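Local structure of BIFUNCTIONAL PROTEIN Proline utilization A (PutA) (Corynebacterium freiburgense, 5UX5) at residues A[978-983]-A[1023-1028]; A[988-993]-A[1015-1020]. The protein probably catalyses the two-step oxidation of proline to glutamate, joining an FAD-dependent proline dehydrogenase to an NAD-dependent aldehyde dehydrogenase in one chain. All blocks are in the same frame, centred on the assembly; numbering follows the deposited sequence.

Contact 1 of 2, residues A[978-983]-A[1023-1028]; sequences YVVGDD and PVPTTI
Val980, the last residue of strand 965-980, meets Ile1028 and Pro1025 with a single methyl, CG1. That methyl stands anti to the backbone N (chi1 180°), which carries it out to the side chains at the start of helix 1026-1035. Ile1028 reaches in from the first turn of the helix, and its terminal CD1 lies 4.0 Å from Val980 CG1, the two side chains meeting tip to tip. Pro1025 meets the same methyl with its CD, also end-on, 4.1 Å from Val980 CG1. Val1024 is the looser partner: its CG1 lies 4.4 Å from Val980 CG1. All the contact is therefore apolar, and one valine methyl is shared among three side chains. Pro1025 also holds the N-cap position, and its carbonyl O accepts a hydrogen bond from Ile1028 N at 3.0 Å, fixing the turn from which Ile1028 extends.

The two ends of the interface differ. Val980 and Ile1028 are buried and form the close-packed part, while Val1024 and Pro1025 are partly open to solvent. Past Val980 the chain turns away through Gly981 to the exposed Asp982, and then to Asp983, whose OD1 caps helix 984-997 at Gln986 N.

In the fold, helix 1026-1035 begins against one face of the neighbouring parallel strands 965-980, 1015-1018 and 1038-1040. Ile1016 of strand 1015-1018 touches both Val980 and Ile1028, and Val1039 of strand 1038-1040 lies against Val1024 and Ile1028, while the loop residue Leu1004 packs on Val980.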
ATOM      1  N   TYR A 978      29.558  23.151   4.607  1.00 34.51           N
ATOM      2  CA  TYR A 978      30.419  23.997   5.418  1.00 36.68           C
ATOM      3  C   TYR A 978      31.688  23.245   5.798  1.00 40.66           C
ATOM      4  O   TYR A 978      31.652  22.041   6.083  1.00 45.77           O
ATOM      5  CB  TYR A 978      29.678  24.473   6.675  1.00 30.73           C
ATOM      6  CG  TYR A 978      28.632  25.522   6.360  1.00 32.01           C
ATOM      7  CD1 TYR A 978      28.987  26.865   6.256  1.00 32.95           C
ATOM      8  CD2 TYR A 978      27.290  25.177   6.169  1.00 31.57           C
ATOM      9  CE1 TYR A 978      28.059  27.833   5.958  1.00 34.64           C
ATOM     10  CE2 TYR A 978      26.325  26.156   5.873  1.00 33.17           C
ATOM     11  CZ  TYR A 978      26.719  27.486   5.772  1.00 42.12           C
ATOM     12  OH  TYR A 978      25.798  28.480   5.485  1.00 43.39           O
ATOM     13  N   VAL A 979      32.814  23.955   5.792  1.00 35.64           N
ATOM     14  CA  VAL A 979      34.122  23.349   6.021  1.00 41.52           C
ATOM     15  C   VAL A 979      34.790  24.050   7.196  1.00 45.58           C
ATOM     16  O   VAL A 979      34.876  25.283   7.219  1.00 44.96           O
ATOM     17  CB  VAL A 979      35.008  23.424   4.762  1.00 35.12           C
ATOM     18  CG1 VAL A 979      36.322  22.695   4.982  1.00 30.05           C
ATOM     19  CG2 VAL A 979      34.272  22.876   3.566  1.00 30.13           C
ATOM     20  N   VAL A 980      35.271  23.269   8.159  1.00 38.33           N
ATOM     21  CA  VAL A 980      35.938  23.800   9.340  1.00 36.19           C
ATOM     22  C   VAL A 980      37.372  23.295   9.397  1.00 37.14           C
ATOM     23  O   VAL A 980      37.616  22.086   9.285  1.00 38.83           O
ATOM     24  CB  VAL A 980      35.200  23.413  10.624  1.00 35.96           C
ATOM     25  CG1 VAL A 980      35.949  23.986  11.802  1.00 32.35           C
ATOM     26  CG2 VAL A 980      33.836  23.972  10.581  1.00 46.02           C
ATOM     27  N   GLY A 981      38.317  24.216   9.536  1.00 37.03           N
ATOM     28  CA  GLY A 981      39.718  23.859   9.634  1.00 31.08           C
ATOM     29  C   GLY A 981      40.488  24.353   8.432  1.00 35.00           C
ATOM     30  O   GLY A 981      39.924  24.801   7.434  1.00 41.35           O
ATOM     31  N   ASP A 982      41.812  24.247   8.533  1.00 45.14           N
ATOM     32  CA  ASP A 982      42.696  24.718   7.465  1.00 54.35           C
ATOM     33  C   ASP A 982      43.656  23.612   7.075  1.00 46.67           C
ATOM     34  O   ASP A 982      44.465  23.159   7.893  1.00 48.57           O
ATOM     35  CB  ASP A 982      43.452  25.989   7.867  1.00 61.14           C
ATOM     36  CG  ASP A 982      42.517  27.195   8.037  1.00 74.43           C
ATOM     37  OD1 ASP A 982      41.620  27.427   7.179  1.00 68.81           O
ATOM     38  OD2 ASP A 982      42.669  27.906   9.053  1.00 85.54           O
ATOM     39  N   ASP A 983      43.544  23.170   5.826  1.00 39.14           N
ATOM     40  CA  ASP A 983      44.426  22.169   5.253  1.00 35.24           C
ATOM     41  C   ASP A 983      44.214  22.172   3.753  1.00 43.21           C
ATOM     42  O   ASP A 983      43.190  21.675   3.275  1.00 51.61           O
ATOM     43  CB  ASP A 983      44.158  20.797   5.851  1.00 40.91           C
ATOM     44  CG  ASP A 983      45.127  19.756   5.356  1.00 47.11           C
ATOM     45  OD1 ASP A 983      45.239  19.560   4.126  1.00 51.20           O
ATOM     46  OD2 ASP A 983      45.790  19.136   6.198  1.00 52.83           O
ATOM     47  N   PRO A1023      41.319  19.987  16.578  1.00 38.99           N
ATOM     48  CA  PRO A1023      39.958  19.589  16.952  1.00 40.09           C
ATOM     49  C   PRO A1023      38.965  20.568  16.347  1.00 45.17           C
ATOM     50  O   PRO A1023      39.313  21.683  15.950  1.00 52.22           O
ATOM     51  CB  PRO A1023      39.960  19.658  18.483  1.00 32.13           C
ATOM     52  CG  PRO A1023      41.434  19.584  18.866  1.00 35.31           C
ATOM     53  CD  PRO A1023      42.176  20.242  17.745  1.00 31.55           C
ATOM     54  N   VAL A1024      37.731  20.119  16.200  1.00 43.27           N
ATOM     55  CA  VAL A1024      36.693  21.104  15.891  1.00 33.85           C
ATOM     56  C   VAL A1024      36.453  21.945  17.134  1.00 33.57           C
ATOM     57  O   VAL A1024      36.398  21.393  18.253  1.00 36.87           O
ATOM     58  CB  VAL A1024      35.413  20.406  15.426  1.00 33.42           C
ATOM     59  CG1 VAL A1024      34.355  21.415  15.058  1.00 29.14           C
ATOM     60  CG2 VAL A1024      35.705  19.489  14.263  1.00 27.81           C
ATOM     61  N   PRO A1025      36.344  23.256  17.018  1.00 35.53           N
ATOM     62  CA  PRO A1025      36.021  24.061  18.206  1.00 32.97           C
ATOM     63  C   PRO A1025      34.676  23.643  18.797  1.00 41.99           C
ATOM     64  O   PRO A1025      33.704  23.422  18.073  1.00 45.37           O
ATOM     65  CB  PRO A1025      35.987  25.490  17.663  1.00 36.28           C
ATOM     66  CG  PRO A1025      36.823  25.438  16.389  1.00 32.70           C
ATOM     67  CD  PRO A1025      36.632  24.063  15.822  1.00 31.44           C
ATOM     68  N   THR A1026      34.638  23.532  20.133  1.00 44.28           N
ATOM     69  CA  THR A1026      33.475  22.986  20.835  1.00 38.63           C
ATOM     70  C   THR A1026      32.202  23.764  20.508  1.00 48.12           C
ATOM     71  O   THR A1026      31.113  23.185  20.374  1.00 49.88           O
ATOM     72  CB  THR A1026      33.735  23.006  22.349  1.00 36.41           C
ATOM     73  OG1 THR A1026      34.617  21.940  22.705  1.00 35.55           O
ATOM     74  CG2 THR A1026      32.428  22.789  23.146  1.00 45.83           C
ATOM     75  N   THR A1027      32.320  25.080  20.370  1.00 41.48           N
ATOM     76  CA  THR A1027      31.138  25.891  20.146  1.00 39.42           C
ATOM     77  C   THR A1027      30.407  25.479  18.877  1.00 39.71           C
ATOM     78  O   THR A1027      29.180  25.560  18.823  1.00 45.71           O
ATOM     79  CB  THR A1027      31.537  27.370  20.122  1.00 39.71           C
ATOM     80  OG1 THR A1027      32.179  27.688  21.362  1.00 41.01           O
ATOM     81  CG2 THR A1027      30.329  28.280  19.941  1.00 42.71           C
ATOM     82  N   ILE A1028      31.125  25.012  17.861  1.00 35.01           N
ATOM     83  CA  ILE A1028      30.449  24.569  16.649  1.00 37.56           C
ATOM     84  C   ILE A1028      29.624  23.327  16.918  1.00 37.75           C
ATOM     85  O   ILE A1028      28.483  23.225  16.453  1.00 39.39           O
ATOM     86  CB  ILE A1028      31.450  24.333  15.512  1.00 43.52           C
ATOM     87  CG1 ILE A1028      32.099  25.655  15.118  1.00 41.59           C
ATOM     88  CG2 ILE A1028      30.747  23.692  14.322  1.00 40.99           C
ATOM     89  CD1 ILE A1028      33.435  25.469  14.522  1.00 37.44           C
TER

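Contact 2 of 2, residues A[988-993]-A[1015-1020]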
ATOM      1  N   ASN A 988      41.318  20.729  -1.123  1.00 51.67           N
ATOM      2  CA  ASN A 988      41.266  20.424  -2.553  1.00 52.14           C
ATOM      3  C   ASN A 988      40.530  19.112  -2.807  1.00 45.19           C
ATOM      4  O   ASN A 988      39.790  18.978  -3.794  1.00 41.60           O
ATOM      5  CB  ASN A 988      42.678  20.376  -3.136  1.00 55.61           C
ATOM      6  CG  ASN A 988      43.298  21.760  -3.297  1.00 56.87           C
ATOM      7  OD1 ASN A 988      42.608  22.780  -3.270  1.00 51.45           O
ATOM      8  ND2 ASN A 988      44.614  21.793  -3.473  1.00 66.17           N
ATOM      9  N   ARG A 989      40.716  18.132  -1.922  1.00 33.80           N
ATOM     10  CA  ARG A 989      39.949  16.903  -2.047  1.00 39.57           C
ATOM     11  C   ARG A 989      38.454  17.192  -1.999  1.00 38.83           C
ATOM     12  O   ARG A 989      37.674  16.518  -2.676  1.00 38.77           O
ATOM     13  CB  ARG A 989      40.327  15.912  -0.943  1.00 36.14           C
ATOM     14  CG  ARG A 989      39.847  14.515  -1.240  1.00 30.37           C
ATOM     15  CD  ARG A 989      38.390  14.260  -0.786  1.00 27.09           C
ATOM     16  NE  ARG A 989      37.944  12.940  -1.215  1.00 26.55           N
ATOM     17  CZ  ARG A 989      37.372  12.702  -2.387  1.00 26.74           C
ATOM     18  NH1 ARG A 989      37.145  13.680  -3.239  1.00 27.46           N
ATOM     19  NH2 ARG A 989      37.038  11.480  -2.708  1.00 28.89           N
ATOM     20  N   LEU A 990      38.033  18.148  -1.153  1.00 36.09           N
ATOM     21  CA  LEU A 990      36.632  18.557  -1.130  1.00 32.88           C
ATOM     22  C   LEU A 990      36.243  19.366  -2.370  1.00 35.78           C
ATOM     23  O   LEU A 990      35.082  19.337  -2.782  1.00 45.57           O
ATOM     24  CB  LEU A 990      36.319  19.344   0.150  1.00 31.99           C
ATOM     25  CG  LEU A 990      36.474  18.704   1.549  1.00 28.09           C
ATOM     26  CD1 LEU A 990      35.855  19.560   2.590  1.00 28.21           C
ATOM     27  CD2 LEU A 990      35.897  17.325   1.630  1.00 27.08           C
ATOM     28  N   LYS A 991      37.178  20.088  -2.990  1.00 44.49           N
ATOM     29  CA  LYS A 991      36.826  20.818  -4.210  1.00 48.21           C
ATOM     30  C   LYS A 991      36.583  19.845  -5.367  1.00 49.85           C
ATOM     31  O   LYS A 991      35.681  20.057  -6.185  1.00 48.47           O
ATOM     32  CB  LYS A 991      37.914  21.857  -4.539  1.00 33.43           C
ATOM     33  N   LEU A 992      37.383  18.772  -5.438  1.00 45.08           N
ATOM     34  CA  LEU A 992      37.148  17.674  -6.374  1.00 36.40           C
ATOM     35  C   LEU A 992      35.739  17.111  -6.248  1.00 31.79           C
ATOM     36  O   LEU A 992      35.060  16.879  -7.251  1.00 37.21           O
ATOM     37  CB  LEU A 992      38.167  16.555  -6.151  1.00 35.10           C
ATOM     38  CG  LEU A 992      39.506  16.584  -6.880  1.00 35.78           C
ATOM     39  CD1 LEU A 992      40.389  15.451  -6.361  1.00 31.34           C
ATOM     40  CD2 LEU A 992      39.226  16.416  -8.357  1.00 32.72           C
ATOM     41  N   ALA A 993      35.335  16.769  -5.025  1.00 30.64           N
ATOM     42  CA  ALA A 993      33.976  16.285  -4.781  1.00 31.70           C
ATOM     43  C   ALA A 993      32.937  17.327  -5.173  1.00 36.57           C
ATOM     44  O   ALA A 993      31.912  16.992  -5.777  1.00 47.06           O
ATOM     45  CB  ALA A 993      33.805  15.906  -3.317  1.00 27.57           C
ATOM     46  N   ARG A1015      25.395  20.588   7.064  1.00 27.34           N
ATOM     47  CA  ARG A1015      26.456  19.603   7.188  1.00 26.59           C
ATOM     48  C   ARG A1015      27.777  20.357   7.244  1.00 34.57           C
ATOM     49  O   ARG A1015      28.016  21.249   6.424  1.00 35.13           O
ATOM     50  CB  ARG A1015      26.446  18.620   6.005  1.00 30.30           C
ATOM     51  CG  ARG A1015      25.352  17.561   5.973  1.00 25.16           C
ATOM     52  CD  ARG A1015      25.479  16.710   4.735  1.00 24.66           C
ATOM     53  NE  ARG A1015      24.371  15.779   4.546  1.00 34.04           N
ATOM     54  CZ  ARG A1015      24.214  15.014   3.463  1.00 32.34           C
ATOM     55  NH1 ARG A1015      25.077  15.078   2.461  1.00 30.09           N
ATOM     56  NH2 ARG A1015      23.186  14.188   3.365  1.00 23.20           N
ATOM     57  N   ILE A1016      28.621  20.026   8.217  1.00 32.73           N
ATOM     58  CA  ILE A1016      29.876  20.736   8.440  1.00 33.11           C
ATOM     59  C   ILE A1016      30.994  19.716   8.359  1.00 35.12           C
ATOM     60  O   ILE A1016      31.021  18.767   9.154  1.00 34.76           O
ATOM     61  CB  ILE A1016      29.889  21.468   9.788  1.00 30.38           C
ATOM     62  CG1 ILE A1016      28.750  22.471   9.853  1.00 31.70           C
ATOM     63  CG2 ILE A1016      31.131  22.192   9.965  1.00 28.77           C
ATOM     64  CD1 ILE A1016      28.250  22.683  11.260  1.00 34.68           C
ATOM     65  N   ARG A1017      31.879  19.873   7.361  1.00 31.32           N
ATOM     66  CA  ARG A1017      33.007  18.961   7.170  1.00 36.02           C
ATOM     67  C   ARG A1017      34.238  19.492   7.897  1.00 35.02           C
ATOM     68  O   ARG A1017      34.605  20.662   7.741  1.00 42.46           O
ATOM     69  CB  ARG A1017      33.324  18.771   5.686  1.00 41.17           C
ATOM     70  CG  ARG A1017      34.248  17.596   5.384  1.00 42.06           C
ATOM     71  CD  ARG A1017      33.562  16.285   5.716  1.00 35.60           C
ATOM     72  NE  ARG A1017      34.326  15.096   5.320  1.00 30.78           N
ATOM     73  CZ  ARG A1017      35.149  14.416   6.114  1.00 27.94           C
ATOM     74  NH1 ARG A1017      35.357  14.788   7.369  1.00 24.69           N
ATOM     75  NH2 ARG A1017      35.775  13.347   5.645  1.00 29.87           N
ATOM     76  N   ALA A1018      34.876  18.624   8.682  1.00 30.12           N
ATOM     77  CA  ALA A1018      36.080  18.966   9.426  1.00 27.02           C
ATOM     78  C   ALA A1018      37.304  18.583   8.610  1.00 35.01           C
ATOM     79  O   ALA A1018      37.421  17.439   8.144  1.00 34.63           O
ATOM     80  CB  ALA A1018      36.127  18.244  10.766  1.00 26.65           C
ATOM     81  N   ILE A1019      38.209  19.542   8.420  1.00 38.41           N
ATOM     82  CA  ILE A1019      39.478  19.257   7.770  1.00 35.09           C
ATOM     83  C   ILE A1019      40.615  19.705   8.676  1.00 36.75           C
ATOM     84  O   ILE A1019      40.492  20.675   9.432  1.00 41.71           O
ATOM     85  CB  ILE A1019      39.569  19.925   6.376  1.00 36.82           C
ATOM     86  CG1 ILE A1019      39.656  21.453   6.473  1.00 34.98           C
ATOM     87  CG2 ILE A1019      38.392  19.511   5.507  1.00 28.14           C
ATOM     88  CD1 ILE A1019      39.993  22.091   5.162  1.00 30.67           C
ATOM     89  N   GLY A1020      41.741  18.999   8.591  1.00 39.36           N
ATOM     90  CA  GLY A1020      42.927  19.388   9.327  1.00 37.06           C
ATOM     91  C   GLY A1020      43.126  18.566  10.588  1.00 45.06           C
ATOM     92  O   GLY A1020      42.372  17.637  10.900  1.00 56.96           O
TER
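Arg1017 is the first residue of 1015-1020 to touch helix 984-997, and it does so with the aliphatic part of its chain. Its CG lies 3.8 Å from Leu990 CD1 and 4.1 Å from Leu990 CD2, so both methyls of the leucine rest on the same methylene, and the two side chains cross obliquely. The arginine chain bends at chi2 (66°), which parts its apolar base from its polar end. That buried guanidinium is held away from the leucine and probably fixed in orientation, NH2 making a salt bridge with Glu1051 and a hydrogen bond with Pro1043 O while NH1 bonds to the carbonyl oxygens of Ile1040 and Gly1042.

Ala1018 follows with its CB pointing away from the helix, as the alternation of a strand requires. Ile1019 turns back toward it and offers CG2, 3.9 Å from Leu990 CD1. Leu990 CD1 thus touches two residues that lie two apart in the chain on the same face. Gly1020 completes the segment, and its backbone N donates a hydrogen bond to Gln986 OE1, one turn before Leu990, tying the strand's exit to the same helix.

All three touching residues are buried. Val979 of strand 965-980 packs on both Leu990 and Ile1019 and adds to the apolar patch they form, while on another side helix 984-997 is backed by helix 936-953, where Leu992 touches Ala942 and Arg989 forms a salt bridge with Asp945.

In the fold
The two contacts lie about 11 Å apart, centre to centre, and share a pair of neighbouring parallel strands, 965-980 and 1015-1018. Along the chain the order is strand 965-980, helix 984-997, strand 1000-1003, strand 1015-1018, helix 1026-1035, so contact 2 falls within the span bracketed by contact 1. Backbone bonds probably join them directly: Tyr978 O lies 2.5 Å from Arg1017 N, and Val980 N lies 2.7 Å from Arg1017 O. Helix 984-997 packs against one side of these strands and helix 1026-1035 against the other, giving a layered alpha/beta unit. Both contacts lie over 40 Å from the chain's centre, beyond the sequence ranges holding the FAD (232-422) and NAD (591-821) pocket residues.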